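Local atomic coordinates of soluble lytic murein transglycosylase (PDB entry 1QSA), a protein that cleaves the glycosidic bonds between N-acetylmuramic acid and N-acetylglucosamine in peptidoglycan, leaving a 1,6-anhydro bond in the muramic acid residue. Residues L451-L456 / L521-N526; Y470-A475 / S479-K484; P483-P488 / L494-P499. One frame throughout, in Å; residues are numbered along the deposited sequence.

Contact 1: L451-L456 / L521-N526; sequences LAYNDL and LDPETN
Leu456 and Glu524 bring the two backbones closest, with Leu456 CA 6.6 Å from Glu524 CA, while Tyr453 CA and Pro523 CA stand 8.0 Å apart. Both segments lead into a helix at this point. Residues 451-454 form a type II beta turn, with Tyr453 at its third position and with positive phi. Tyr453 is also the N-cap of helix 454-461. Its ring meets the pyrrolidine of Pro523 obliquely, and Tyr453 CE1 lies 3.7 Å from Pro523 CB. Pro523 CG follows at 3.8 Å from the same CE1 atom. The ring reaches the proline because CG is anti to the carbonyl carbon (chi1 -54°) on a CA-CB bond that already points across. The contact joins the starts of helices 454-461 and 523-540 in the catalytic domain, whose Slt family belongs with the lysozymes. Tyr453 and Leu456 both also touch Ile527, one turn into helix 523-540. The second helix is capped by Asp522. Its OD2 takes two bonds, one from Thr525 N at 3.0 Å and one from Thr525 OG1 at 2.8 Å. The amide comes from above the carboxylate plane, whereas the hydroxyl is taken on the anti lone pair of OD2. The cap sits at the helix start, where Pro523 meets the tyrosine. Leu456 meets Glu524 nearly at a right angle. Leu456 CD2 lies 3.7 Å from Glu524 CD and also covers CB and CG, so the acid's aliphatic stem rests on this methyl. Leu456 CD1 instead faces the backbone of Glu524. The glutamate runs extended, its CG anti to the backbone N (chi1 -178°). Its OE2 is held by a salt bridge to Arg459 and a hydrogen bond to Tyr460 OH, both on helix 454-461.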
ATOM      1  N   LEU A 451      11.598  -3.497 -20.315  1.00 10.54           N
ATOM      2  CA  LEU A 451      12.995  -3.834 -20.047  1.00 10.42           C
ATOM      3  C   LEU A 451      13.743  -2.579 -19.608  1.00 10.73           C
ATOM      4  O   LEU A 451      14.671  -2.106 -20.277  1.00 12.81           O
ATOM      5  CB  LEU A 451      13.656  -4.445 -21.289  1.00 12.82           C
ATOM      6  CG  LEU A 451      13.028  -5.763 -21.745  1.00 15.96           C
ATOM      7  CD1 LEU A 451      13.749  -6.270 -22.994  1.00 16.50           C
ATOM      8  CD2 LEU A 451      13.087  -6.802 -20.630  1.00 15.28           C
ATOM      9  N   ALA A 452      13.355  -2.080 -18.443  1.00 10.48           N
ATOM     10  CA  ALA A 452      13.920  -0.858 -17.879  1.00 10.65           C
ATOM     11  C   ALA A 452      15.359  -0.978 -17.370  1.00 12.08           C
ATOM     12  O   ALA A 452      15.727  -1.983 -16.745  1.00 12.09           O
ATOM     13  CB  ALA A 452      13.020  -0.374 -16.771  1.00  9.77           C
ATOM     14  N   TYR A 453      16.180   0.029 -17.682  1.00 11.12           N
ATOM     15  CA  TYR A 453      17.577   0.094 -17.263  1.00 11.75           C
ATOM     16  C   TYR A 453      18.291  -1.209 -17.628  1.00 11.65           C
ATOM     17  O   TYR A 453      19.125  -1.703 -16.877  1.00 11.44           O
ATOM     18  CB  TYR A 453      17.646   0.344 -15.736  1.00 11.72           C
ATOM     19  CG  TYR A 453      16.865   1.561 -15.299  1.00 12.04           C
ATOM     20  CD1 TYR A 453      17.429   2.838 -15.402  1.00 12.97           C
ATOM     21  CD2 TYR A 453      15.558   1.445 -14.818  1.00 12.25           C
ATOM     22  CE1 TYR A 453      16.709   3.973 -15.041  1.00 14.14           C
ATOM     23  CE2 TYR A 453      14.826   2.573 -14.455  1.00 14.32           C
ATOM     24  CZ  TYR A 453      15.417   3.836 -14.573  1.00 14.55           C
ATOM     25  OH  TYR A 453      14.715   4.964 -14.230  1.00 17.16           O
ATOM     26  N   ASN A 454      17.977  -1.736 -18.814  1.00 12.10           N
ATOM     27  CA  ASN A 454      18.530  -3.010 -19.255  1.00 14.64           C
ATOM     28  C   ASN A 454      20.050  -3.123 -19.154  1.00 14.19           C
ATOM     29  O   ASN A 454      20.571  -4.090 -18.577  1.00 14.56           O
ATOM     30  CB  ASN A 454      18.038  -3.336 -20.673  1.00 15.54           C
ATOM     31  CG  ASN A 454      18.390  -4.744 -21.097  1.00 19.13           C
ATOM     32  OD1 ASN A 454      17.850  -5.714 -20.569  1.00 19.70           O
ATOM     33  ND2 ASN A 454      19.318  -4.866 -22.037  1.00 22.97           N
ATOM     34  N   ASP A 455      20.760  -2.144 -19.709  1.00 15.35           N
ATOM     35  CA  ASP A 455      22.226  -2.139 -19.671  1.00 17.47           C
ATOM     36  C   ASP A 455      22.779  -2.139 -18.247  1.00 15.16           C
ATOM     37  O   ASP A 455      23.726  -2.866 -17.957  1.00 14.21           O
ATOM     38  CB  ASP A 455      22.791  -0.938 -20.434  1.00 21.76           C
ATOM     39  CG  ASP A 455      22.520  -1.011 -21.930  1.00 29.17           C
ATOM     40  OD1 ASP A 455      22.338  -2.132 -22.454  1.00 32.45           O
ATOM     41  OD2 ASP A 455      22.482   0.062 -22.577  1.00 32.55           O
ATOM     42  N   LEU A 456      22.170  -1.363 -17.354  1.00 12.33           N
ATOM     43  CA  LEU A 456      22.637  -1.325 -15.974  1.00 12.34           C
ATOM     44  C   LEU A 456      22.416  -2.662 -15.274  1.00 11.73           C
ATOM     45  O   LEU A 456      23.302  -3.138 -14.570  1.00 11.89           O
ATOM     46  CB  LEU A 456      21.970  -0.198 -15.184  1.00 12.59           C
ATOM     47  CG  LEU A 456      22.463   1.220 -15.509  1.00 13.58           C
ATOM     48  CD1 LEU A 456      21.556   2.257 -14.859  1.00 13.60           C
ATOM     49  CD2 LEU A 456      23.905   1.372 -15.025  1.00 14.86           C
ATOM     50  N   LEU A 521      18.523   7.487  -4.841  1.00 11.90           N
ATOM     51  CA  LEU A 521      17.606   7.940  -5.877  1.00 11.79           C
ATOM     52  C   LEU A 521      18.237   7.928  -7.272  1.00 12.35           C
ATOM     53  O   LEU A 521      17.558   8.192  -8.266  1.00 13.01           O
ATOM     54  CB  LEU A 521      17.043   9.325  -5.540  1.00 15.41           C
ATOM     55  CG  LEU A 521      16.270   9.405  -4.224  1.00 16.38           C
ATOM     56  CD1 LEU A 521      15.699  10.812  -4.069  1.00 17.97           C
ATOM     57  CD2 LEU A 521      15.157   8.378  -4.171  1.00 16.22           C
ATOM     58  N   ASP A 522      19.540   7.661  -7.341  1.00 12.29           N
ATOM     59  CA  ASP A 522      20.244   7.558  -8.614  1.00 11.44           C
ATOM     60  C   ASP A 522      20.099   6.099  -9.088  1.00 11.36           C
ATOM     61  O   ASP A 522      20.519   5.178  -8.389  1.00 10.68           O
ATOM     62  CB  ASP A 522      21.728   7.889  -8.424  1.00 12.63           C
ATOM     63  CG  ASP A 522      22.545   7.588  -9.656  1.00 13.17           C
ATOM     64  OD1 ASP A 522      22.251   8.193 -10.709  1.00 16.45           O
ATOM     65  OD2 ASP A 522      23.458   6.725  -9.585  1.00 15.64           O
ATOM     66  N   PRO A 523      19.567   5.880 -10.301  1.00 12.47           N
ATOM     67  CA  PRO A 523      19.397   4.502 -10.794  1.00 12.62           C
ATOM     68  C   PRO A 523      20.610   3.564 -10.669  1.00 11.62           C
ATOM     69  O   PRO A 523      20.496   2.477 -10.098  1.00 11.25           O
ATOM     70  CB  PRO A 523      18.977   4.711 -12.249  1.00 12.96           C
ATOM     71  CG  PRO A 523      18.180   5.993 -12.186  1.00 14.83           C
ATOM     72  CD  PRO A 523      19.035   6.856 -11.275  1.00 13.78           C
ATOM     73  N   GLU A 524      21.762   3.969 -11.197  1.00 11.38           N
ATOM     74  CA  GLU A 524      22.947   3.124 -11.115  1.00 11.04           C
ATOM     75  C   GLU A 524      23.367   2.791  -9.681  1.00 11.40           C
ATOM     76  O   GLU A 524      23.673   1.640  -9.378  1.00 11.45           O
ATOM     77  CB  GLU A 524      24.117   3.746 -11.888  1.00 12.70           C
ATOM     78  CG  GLU A 524      25.366   2.864 -11.855  1.00 14.40           C
ATOM     79  CD  GLU A 524      26.388   3.211 -12.939  1.00 19.49           C
ATOM     80  OE1 GLU A 524      26.198   4.208 -13.670  1.00 20.05           O
ATOM     81  OE2 GLU A 524      27.383   2.467 -13.073  1.00 16.66           O
ATOM     82  N   THR A 525      23.378   3.790  -8.804  1.00 10.96           N
ATOM     83  CA  THR A 525      23.759   3.566  -7.408  1.00 11.18           C
ATOM     84  C   THR A 525      22.793   2.555  -6.776  1.00 11.48           C
ATOM     85  O   THR A 525      23.224   1.613  -6.107  1.00 12.59           O
ATOM     86  CB  THR A 525      23.705   4.887  -6.592  1.00 12.73           C
ATOM     87  OG1 THR A 525      24.564   5.859  -7.205  1.00 14.81           O
ATOM     88  CG2 THR A 525      24.161   4.655  -5.155  1.00 12.64           C
ATOM     89  N   ASN A 526      21.499   2.758  -7.022  1.00 10.80           N
ATOM     90  CA  ASN A 526      20.462   1.901  -6.465  1.00  9.51           C
ATOM     91  C   ASN A 526      20.622   0.458  -6.973  1.00  9.71           C
ATOM     92  O   ASN A 526      20.629  -0.489  -6.190  1.00 10.83           O
ATOM     93  CB  ASN A 526      19.077   2.462  -6.825  1.00  7.78           C
ATOM     94  CG  ASN A 526      17.980   1.808  -6.037  1.00 11.05           C
ATOM     95  OD1 ASN A 526      17.557   0.698  -6.352  1.00 11.45           O
ATOM     96  ND2 ASN A 526      17.519   2.480  -4.983  1.00 10.39           N
TER

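Contact 2: Y470-A475 / S479-K484; sequences YAMAIA and SAWNPK
Trp481 folds back from the loop onto Met472 and Ala475 of the helix that precedes it. The joint is the C-terminal end of helix 468-479, followed by a type I' beta turn from Ser479 to Asn482. The turn reverses the chain and lets the indole return along the helix. From CB, the torsion places CG anti to the carbonyl carbon (chi1 -63°). The ring then passes Ala452, which packs on CD2. At the pyrrole side NE1 is bonded to Tyr598 OH, which gives the buried N-H a partner and helps fix the turn of the ring. Further out the six-membered ring meets the helix. CZ3 lies 3.6 Å from Ala475 CB, and CH2 3.7 Å from the same methyl. CZ2 lies 3.5 Å from the backbone O of Met472. CH2 also comes within 4.2 Å of Met472 CB. The methyl and the carbonyl both approach the ring obliquely. A leucine in place of Trp481 would probably leave a gap beside Ala475 and Tyr598 OH without its indole donor. Phe457 of the neighbouring helix packs on Met472 and Ala475 too. The helix itself runs on through Glu478, the predicted active-site residue, to Ser479. Ser479 N gives Ala475 O a bond of 2.9 Å that is nearly straight, 173° at the hydrogen. Ser479 OG, tucked between its own N and carbonyl carbon, is bonded to Leu494 O in the following loop. Trp481 N makes a weak bond to that OG. The last residue of the beta turn, Asn482, begins an Asx turn: Asn482 OD1 accepts from Lys484 N at 2.9 Å, with the donor standing 44° out of the carbonyl plane.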
ATOM      1  N   TYR A 470      15.731 -11.762 -12.841  1.00 10.26           N
ATOM      2  CA  TYR A 470      15.316 -11.813 -11.451  1.00  8.44           C
ATOM      3  C   TYR A 470      15.494 -10.458 -10.759  1.00  9.42           C
ATOM      4  O   TYR A 470      14.593 -10.011 -10.040  1.00  8.24           O
ATOM      5  CB  TYR A 470      16.066 -12.928 -10.720  1.00  8.58           C
ATOM      6  CG  TYR A 470      15.717 -13.015  -9.263  1.00  9.70           C
ATOM      7  CD1 TYR A 470      14.380 -13.121  -8.850  1.00  9.15           C
ATOM      8  CD2 TYR A 470      16.712 -12.935  -8.283  1.00  9.49           C
ATOM      9  CE1 TYR A 470      14.042 -13.138  -7.489  1.00  9.43           C
ATOM     10  CE2 TYR A 470      16.388 -12.955  -6.929  1.00  9.77           C
ATOM     11  CZ  TYR A 470      15.056 -13.053  -6.541  1.00  9.44           C
ATOM     12  OH  TYR A 470      14.744 -13.038  -5.195  1.00  8.10           O
ATOM     13  N   ALA A 471      16.654  -9.823 -10.951  1.00  9.07           N
ATOM     14  CA  ALA A 471      16.902  -8.492 -10.366  1.00  9.01           C
ATOM     15  C   ALA A 471      15.858  -7.501 -10.893  1.00  8.89           C
ATOM     16  O   ALA A 471      15.325  -6.672 -10.147  1.00  9.18           O
ATOM     17  CB  ALA A 471      18.297  -8.008 -10.704  1.00 10.67           C
ATOM     18  N   MET A 472      15.536  -7.614 -12.178  1.00  7.58           N
ATOM     19  CA  MET A 472      14.528  -6.762 -12.791  1.00  8.57           C
ATOM     20  C   MET A 472      13.132  -7.002 -12.215  1.00  8.72           C
ATOM     21  O   MET A 472      12.396  -6.044 -11.984  1.00  9.54           O
ATOM     22  CB  MET A 472      14.554  -6.919 -14.313  1.00  9.16           C
ATOM     23  CG  MET A 472      15.831  -6.333 -14.895  1.00 10.47           C
ATOM     24  SD  MET A 472      16.054  -6.595 -16.655  1.00 12.53           S
ATOM     25  CE  MET A 472      15.025  -5.277 -17.346  1.00 11.76           C
ATOM     26  N   ALA A 473      12.790  -8.262 -11.946  1.00  7.82           N
ATOM     27  CA  ALA A 473      11.493  -8.609 -11.356  1.00  8.05           C
ATOM     28  C   ALA A 473      11.371  -7.963  -9.975  1.00  8.29           C
ATOM     29  O   ALA A 473      10.309  -7.457  -9.615  1.00  8.93           O
ATOM     30  CB  ALA A 473      11.350 -10.129 -11.224  1.00  8.38           C
ATOM     31  N   ILE A 474      12.441  -8.044  -9.188  1.00  9.18           N
ATOM     32  CA  ILE A 474      12.451  -7.458  -7.840  1.00  8.55           C
ATOM     33  C   ILE A 474      12.230  -5.943  -7.927  1.00  9.67           C
ATOM     34  O   ILE A 474      11.386  -5.379  -7.216  1.00  8.12           O
ATOM     35  CB  ILE A 474      13.784  -7.805  -7.101  1.00  9.40           C
ATOM     36  CG1 ILE A 474      13.803  -9.301  -6.719  1.00  7.77           C
ATOM     37  CG2 ILE A 474      13.987  -6.904  -5.854  1.00  9.11           C
ATOM     38  CD1 ILE A 474      12.992  -9.653  -5.451  1.00  9.93           C
ATOM     39  N   ALA A 475      12.961  -5.281  -8.822  1.00  9.31           N
ATOM     40  CA  ALA A 475      12.807  -3.832  -8.987  1.00  9.03           C
ATOM     41  C   ALA A 475      11.392  -3.451  -9.443  1.00  9.58           C
ATOM     42  O   ALA A 475      10.798  -2.490  -8.942  1.00  8.30           O
ATOM     43  CB  ALA A 475      13.842  -3.310  -9.974  1.00 10.09           C
ATOM     44  N   SER A 479       9.376  -0.835  -7.017  1.00 10.01           N
ATOM     45  CA  SER A 479       9.142   0.561  -7.399  1.00  8.69           C
ATOM     46  C   SER A 479       8.257   0.840  -8.601  1.00 10.32           C
ATOM     47  O   SER A 479       7.994   2.019  -8.895  1.00  9.44           O
ATOM     48  CB  SER A 479      10.496   1.193  -7.706  1.00  8.68           C
ATOM     49  OG  SER A 479      11.044   0.579  -8.864  1.00  9.89           O
ATOM     50  N   ALA A 480       7.853  -0.205  -9.318  1.00  9.84           N
ATOM     51  CA  ALA A 480       7.068  -0.034 -10.543  1.00  9.48           C
ATOM     52  C   ALA A 480       7.858   0.889 -11.492  1.00 10.40           C
ATOM     53  O   ALA A 480       7.302   1.673 -12.274  1.00 10.50           O
ATOM     54  CB  ALA A 480       5.655   0.504 -10.257  1.00  9.90           C
ATOM     55  N   TRP A 481       9.178   0.749 -11.411  1.00 10.12           N
ATOM     56  CA  TRP A 481      10.146   1.486 -12.213  1.00 10.64           C
ATOM     57  C   TRP A 481      10.324   2.984 -11.970  1.00 10.44           C
ATOM     58  O   TRP A 481      10.945   3.659 -12.786  1.00 10.66           O
ATOM     59  CB  TRP A 481       9.962   1.194 -13.707  1.00 10.13           C
ATOM     60  CG  TRP A 481      10.218  -0.258 -14.053  1.00  8.62           C
ATOM     61  CD1 TRP A 481       9.342  -1.141 -14.632  1.00 10.39           C
ATOM     62  CD2 TRP A 481      11.423  -0.988 -13.807  1.00  8.40           C
ATOM     63  NE1 TRP A 481       9.933  -2.377 -14.752  1.00  9.74           N
ATOM     64  CE2 TRP A 481      11.209  -2.315 -14.254  1.00  9.66           C
ATOM     65  CE3 TRP A 481      12.667  -0.648 -13.249  1.00  9.94           C
ATOM     66  CZ2 TRP A 481      12.191  -3.305 -14.156  1.00  9.61           C
ATOM     67  CZ3 TRP A 481      13.649  -1.633 -13.150  1.00  9.88           C
ATOM     68  CH2 TRP A 481      13.400  -2.952 -13.605  1.00 10.22           C
ATOM     69  N   ASN A 482       9.798   3.515 -10.864  1.00  9.71           N
ATOM     70  CA  ASN A 482      10.023   4.940 -10.573  1.00  9.96           C
ATOM     71  C   ASN A 482      11.294   4.998  -9.706  1.00 11.09           C
ATOM     72  O   ASN A 482      11.277   4.567  -8.553  1.00 11.23           O
ATOM     73  CB  ASN A 482       8.822   5.521  -9.827  1.00  8.68           C
ATOM     74  CG  ASN A 482       9.041   6.954  -9.385  1.00  9.69           C
ATOM     75  OD1 ASN A 482      10.115   7.518  -9.570  1.00  8.65           O
ATOM     76  ND2 ASN A 482       8.008   7.551  -8.807  1.00 10.55           N
ATOM     77  N   PRO A 483      12.411   5.535 -10.247  1.00  9.91           N
ATOM     78  CA  PRO A 483      13.669   5.615  -9.490  1.00 10.32           C
ATOM     79  C   PRO A 483      13.696   6.618  -8.340  1.00 11.07           C
ATOM     80  O   PRO A 483      14.619   6.595  -7.527  1.00 11.90           O
ATOM     81  CB  PRO A 483      14.697   6.005 -10.565  1.00 11.57           C
ATOM     82  CG  PRO A 483      13.899   6.848 -11.510  1.00 10.88           C
ATOM     83  CD  PRO A 483      12.549   6.137 -11.590  1.00 12.08           C
ATOM     84  N   LYS A 484      12.690   7.489  -8.282  1.00 11.10           N
ATOM     85  CA  LYS A 484      12.633   8.536  -7.266  1.00 11.27           C
ATOM     86  C   LYS A 484      11.647   8.283  -6.131  1.00 12.75           C
ATOM     87  O   LYS A 484      11.531   9.105  -5.215  1.00 14.41           O
ATOM     88  CB  LYS A 484      12.293   9.873  -7.952  1.00 11.01           C
ATOM     89  CG  LYS A 484      13.155  10.175  -9.183  1.00  9.73           C
ATOM     90  CD  LYS A 484      14.628  10.272  -8.829  1.00 14.79           C
ATOM     91  CE  LYS A 484      15.504  10.469 -10.068  1.00 16.72           C
ATOM     92  NZ  LYS A 484      16.946  10.565  -9.677  1.00 17.32           N
TER

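Contact 3: P483-P488 / L494-P499; sequences PKVKSP and LMQIMP
Pro483 and Leu494 open the contact, with their side chains side by side and pointing the same way. Leu494 CD2 lies 3.6 Å from Pro483 CA and 3.9 Å from Pro483 CB. A water ties the backbones beside them. It donates to Pro483 O at 2.9 Å and accepts from Leu494 N at 3.1 Å, so both backbone groups have a partner. Next comes Val485, whose CG1 sits 3.5 Å from Gln496 NE2, the two side chains crossing at about a right angle. Val485 O takes a weak bond from the same NE2, 3.1 Å long and bent to 131°. Gly493 O is the stronger partner of that amide nitrogen, and Val485 is also joined to Gly493 through the backbone. The two segments are arms of one loop between helices 468-479 and 499-509, in the lysozyme-like catalytic domain. The second arm carries a G1 beta bulge, in which Gln496 and Ile497 both face Ser492. Gln496 has the positive phi. Its chain bends at chi2 (-71°), which turns the amide back toward the first arm. It also packs on Glu478, the predicted active-site residue, and may help to position it. Farther along, Ser487 CB comes within 3.7 Å of Gln496 OE1, while Ser487 OG is bonded to Ala491 N.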
ATOM      1  N   PRO A 483      12.411   5.535 -10.247  1.00  9.91           N
ATOM      2  CA  PRO A 483      13.669   5.615  -9.490  1.00 10.32           C
ATOM      3  C   PRO A 483      13.696   6.618  -8.340  1.00 11.07           C
ATOM      4  O   PRO A 483      14.619   6.595  -7.527  1.00 11.90           O
ATOM      5  CB  PRO A 483      14.697   6.005 -10.565  1.00 11.57           C
ATOM      6  CG  PRO A 483      13.899   6.848 -11.510  1.00 10.88           C
ATOM      7  CD  PRO A 483      12.549   6.137 -11.590  1.00 12.08           C
ATOM      8  N   LYS A 484      12.690   7.489  -8.282  1.00 11.10           N
ATOM      9  CA  LYS A 484      12.633   8.536  -7.266  1.00 11.27           C
ATOM     10  C   LYS A 484      11.647   8.283  -6.131  1.00 12.75           C
ATOM     11  O   LYS A 484      11.531   9.105  -5.215  1.00 14.41           O
ATOM     12  CB  LYS A 484      12.293   9.873  -7.952  1.00 11.01           C
ATOM     13  CG  LYS A 484      13.155  10.175  -9.183  1.00  9.73           C
ATOM     14  CD  LYS A 484      14.628  10.272  -8.829  1.00 14.79           C
ATOM     15  CE  LYS A 484      15.504  10.469 -10.068  1.00 16.72           C
ATOM     16  NZ  LYS A 484      16.946  10.565  -9.677  1.00 17.32           N
ATOM     17  N   VAL A 485      10.957   7.145  -6.153  1.00 12.84           N
ATOM     18  CA  VAL A 485       9.962   6.889  -5.113  1.00 14.18           C
ATOM     19  C   VAL A 485      10.567   6.486  -3.768  1.00 14.51           C
ATOM     20  O   VAL A 485      11.570   5.778  -3.722  1.00 13.39           O
ATOM     21  CB  VAL A 485       8.898   5.844  -5.581  1.00 14.07           C
ATOM     22  CG1 VAL A 485       9.505   4.436  -5.680  1.00 12.47           C
ATOM     23  CG2 VAL A 485       7.695   5.843  -4.638  1.00 15.77           C
ATOM     24  N   LYS A 486      10.013   7.038  -2.687  1.00 15.05           N
ATOM     25  CA  LYS A 486      10.453   6.709  -1.330  1.00 17.47           C
ATOM     26  C   LYS A 486       9.217   6.342  -0.530  1.00 18.22           C
ATOM     27  O   LYS A 486       8.203   7.049  -0.595  1.00 20.22           O
ATOM     28  CB  LYS A 486      11.116   7.898  -0.648  1.00 19.95           C
ATOM     29  CG  LYS A 486      12.414   8.327  -1.234  1.00 23.87           C
ATOM     30  CD  LYS A 486      12.958   9.550  -0.485  1.00 29.73           C
ATOM     31  CE  LYS A 486      13.279   9.237   0.975  1.00 30.20           C
ATOM     32  NZ  LYS A 486      13.796  10.458   1.676  1.00 33.07           N
ATOM     33  N   SER A 487       9.296   5.259   0.233  1.00 16.73           N
ATOM     34  CA  SER A 487       8.159   4.828   1.047  1.00 17.73           C
ATOM     35  C   SER A 487       8.103   5.661   2.332  1.00 18.24           C
ATOM     36  O   SER A 487       9.052   6.371   2.665  1.00 18.02           O
ATOM     37  CB  SER A 487       8.281   3.338   1.388  1.00 17.32           C
ATOM     38  OG  SER A 487       9.239   3.134   2.411  1.00 18.15           O
ATOM     39  N   PRO A 488       6.975   5.605   3.053  1.00 21.60           N
ATOM     40  CA  PRO A 488       6.827   6.359   4.302  1.00 23.23           C
ATOM     41  C   PRO A 488       7.895   6.029   5.353  1.00 23.55           C
ATOM     42  O   PRO A 488       8.188   6.863   6.207  1.00 25.32           O
ATOM     43  CB  PRO A 488       5.429   5.965   4.774  1.00 24.00           C
ATOM     44  CG  PRO A 488       4.697   5.720   3.492  1.00 24.43           C
ATOM     45  CD  PRO A 488       5.709   4.944   2.686  1.00 22.84           C
ATOM     46  N   LEU A 494      14.628   2.417  -7.050  1.00  9.51           N
ATOM     47  CA  LEU A 494      14.233   1.272  -7.870  1.00 10.32           C
ATOM     48  C   LEU A 494      14.050  -0.026  -7.141  1.00  9.37           C
ATOM     49  O   LEU A 494      13.079  -0.736  -7.389  1.00 10.42           O
ATOM     50  CB  LEU A 494      15.208   1.070  -9.034  1.00  9.92           C
ATOM     51  CG  LEU A 494      15.213   2.159 -10.122  1.00  9.34           C
ATOM     52  CD1 LEU A 494      16.352   1.867 -11.097  1.00  9.00           C
ATOM     53  CD2 LEU A 494      13.855   2.239 -10.844  1.00  9.38           C
ATOM     54  N   MET A 495      14.940  -0.300  -6.194  1.00  9.20           N
ATOM     55  CA  MET A 495      14.859  -1.551  -5.446  1.00 10.30           C
ATOM     56  C   MET A 495      14.431  -1.348  -3.994  1.00 11.26           C
ATOM     57  O   MET A 495      14.530  -2.263  -3.173  1.00  9.99           O
ATOM     58  CB  MET A 495      16.172  -2.330  -5.586  1.00 10.53           C
ATOM     59  CG  MET A 495      16.450  -2.664  -7.056  1.00  9.93           C
ATOM     60  SD  MET A 495      17.917  -3.653  -7.343  1.00 12.02           S
ATOM     61  CE  MET A 495      17.362  -5.252  -6.699  1.00 11.38           C
ATOM     62  N   GLN A 496      13.899  -0.149  -3.717  1.00 10.27           N
ATOM     63  CA  GLN A 496      13.369   0.215  -2.401  1.00 10.13           C
ATOM     64  C   GLN A 496      14.283  -0.195  -1.258  1.00 10.45           C
ATOM     65  O   GLN A 496      13.906  -0.946  -0.348  1.00 10.74           O
ATOM     66  CB  GLN A 496      11.952  -0.357  -2.247  1.00 10.23           C
ATOM     67  CG  GLN A 496      10.907   0.396  -3.104  1.00  9.72           C
ATOM     68  CD  GLN A 496      10.629   1.774  -2.550  1.00 11.88           C
ATOM     69  OE1 GLN A 496       9.868   1.927  -1.593  1.00 13.33           O
ATOM     70  NE2 GLN A 496      11.277   2.781  -3.114  1.00 11.14           N
ATOM     71  N   ILE A 497      15.497   0.326  -1.338  1.00 11.15           N
ATOM     72  CA  ILE A 497      16.553   0.048  -0.380  1.00 12.07           C
ATOM     73  C   ILE A 497      16.450   0.947   0.847  1.00 12.40           C
ATOM     74  O   ILE A 497      16.352   2.166   0.723  1.00 12.59           O
ATOM     75  CB  ILE A 497      17.925   0.262  -1.050  1.00 11.14           C
ATOM     76  CG1 ILE A 497      18.055  -0.644  -2.286  1.00  9.17           C
ATOM     77  CG2 ILE A 497      19.044  -0.119  -0.083  1.00 12.99           C
ATOM     78  CD1 ILE A 497      19.279  -0.309  -3.140  1.00  9.14           C
ATOM     79  N   MET A 498      16.445   0.323   2.030  1.00 13.27           N
ATOM     80  CA  MET A 498      16.398   1.063   3.299  1.00 14.43           C
ATOM     81  C   MET A 498      17.817   1.591   3.577  1.00 14.02           C
ATOM     82  O   MET A 498      18.804   0.946   3.228  1.00 14.32           O
ATOM     83  CB  MET A 498      15.943   0.137   4.437  1.00 16.47           C
ATOM     84  CG  MET A 498      14.453  -0.242   4.392  1.00 16.40           C
ATOM     85  SD  MET A 498      13.379   1.143   4.761  1.00 19.20           S
ATOM     86  CE  MET A 498      13.618   1.299   6.554  1.00 17.45           C
ATOM     87  N   PRO A 499      17.934   2.782   4.186  1.00 15.31           N
ATOM     88  CA  PRO A 499      19.247   3.366   4.490  1.00 16.00           C
ATOM     89  C   PRO A 499      20.142   2.414   5.284  1.00 14.34           C
ATOM     90  O   PRO A 499      21.321   2.276   4.980  1.00 14.73           O
ATOM     91  CB  PRO A 499      18.887   4.619   5.295  1.00 16.17           C
ATOM     92  CG  PRO A 499      17.562   5.022   4.691  1.00 18.01           C
ATOM     93  CD  PRO A 499      16.840   3.704   4.547  1.00 15.88           C
TER
HETATM   94  O   HOH W   1      16.708   4.596  -7.742  1.00 11.04           O

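How the contacts relate
Contact 2 is the buried one of the three, contact 1 lies at the surface, and contact 3 is partly buried near the predicted catalytic residue. Their chemistry differs with their place in the fold. Contact 1 is apolar between two helix starts. Contact 2 joins a helix end to its own loop with one backbone bond and an indole. Contact 3 ties two arms of that loop through a water and an amide. Contacts 2 and 3 share Pro483 and Lys484. Contact 1 reaches both: Lys484 NZ is bonded to Leu521 O, and Tyr453 OH packs on Pro483 CG. Asn526 OD1 also accepts from Met495 N, so Asn526 of helix 523-540 bonds to the second arm of the loop.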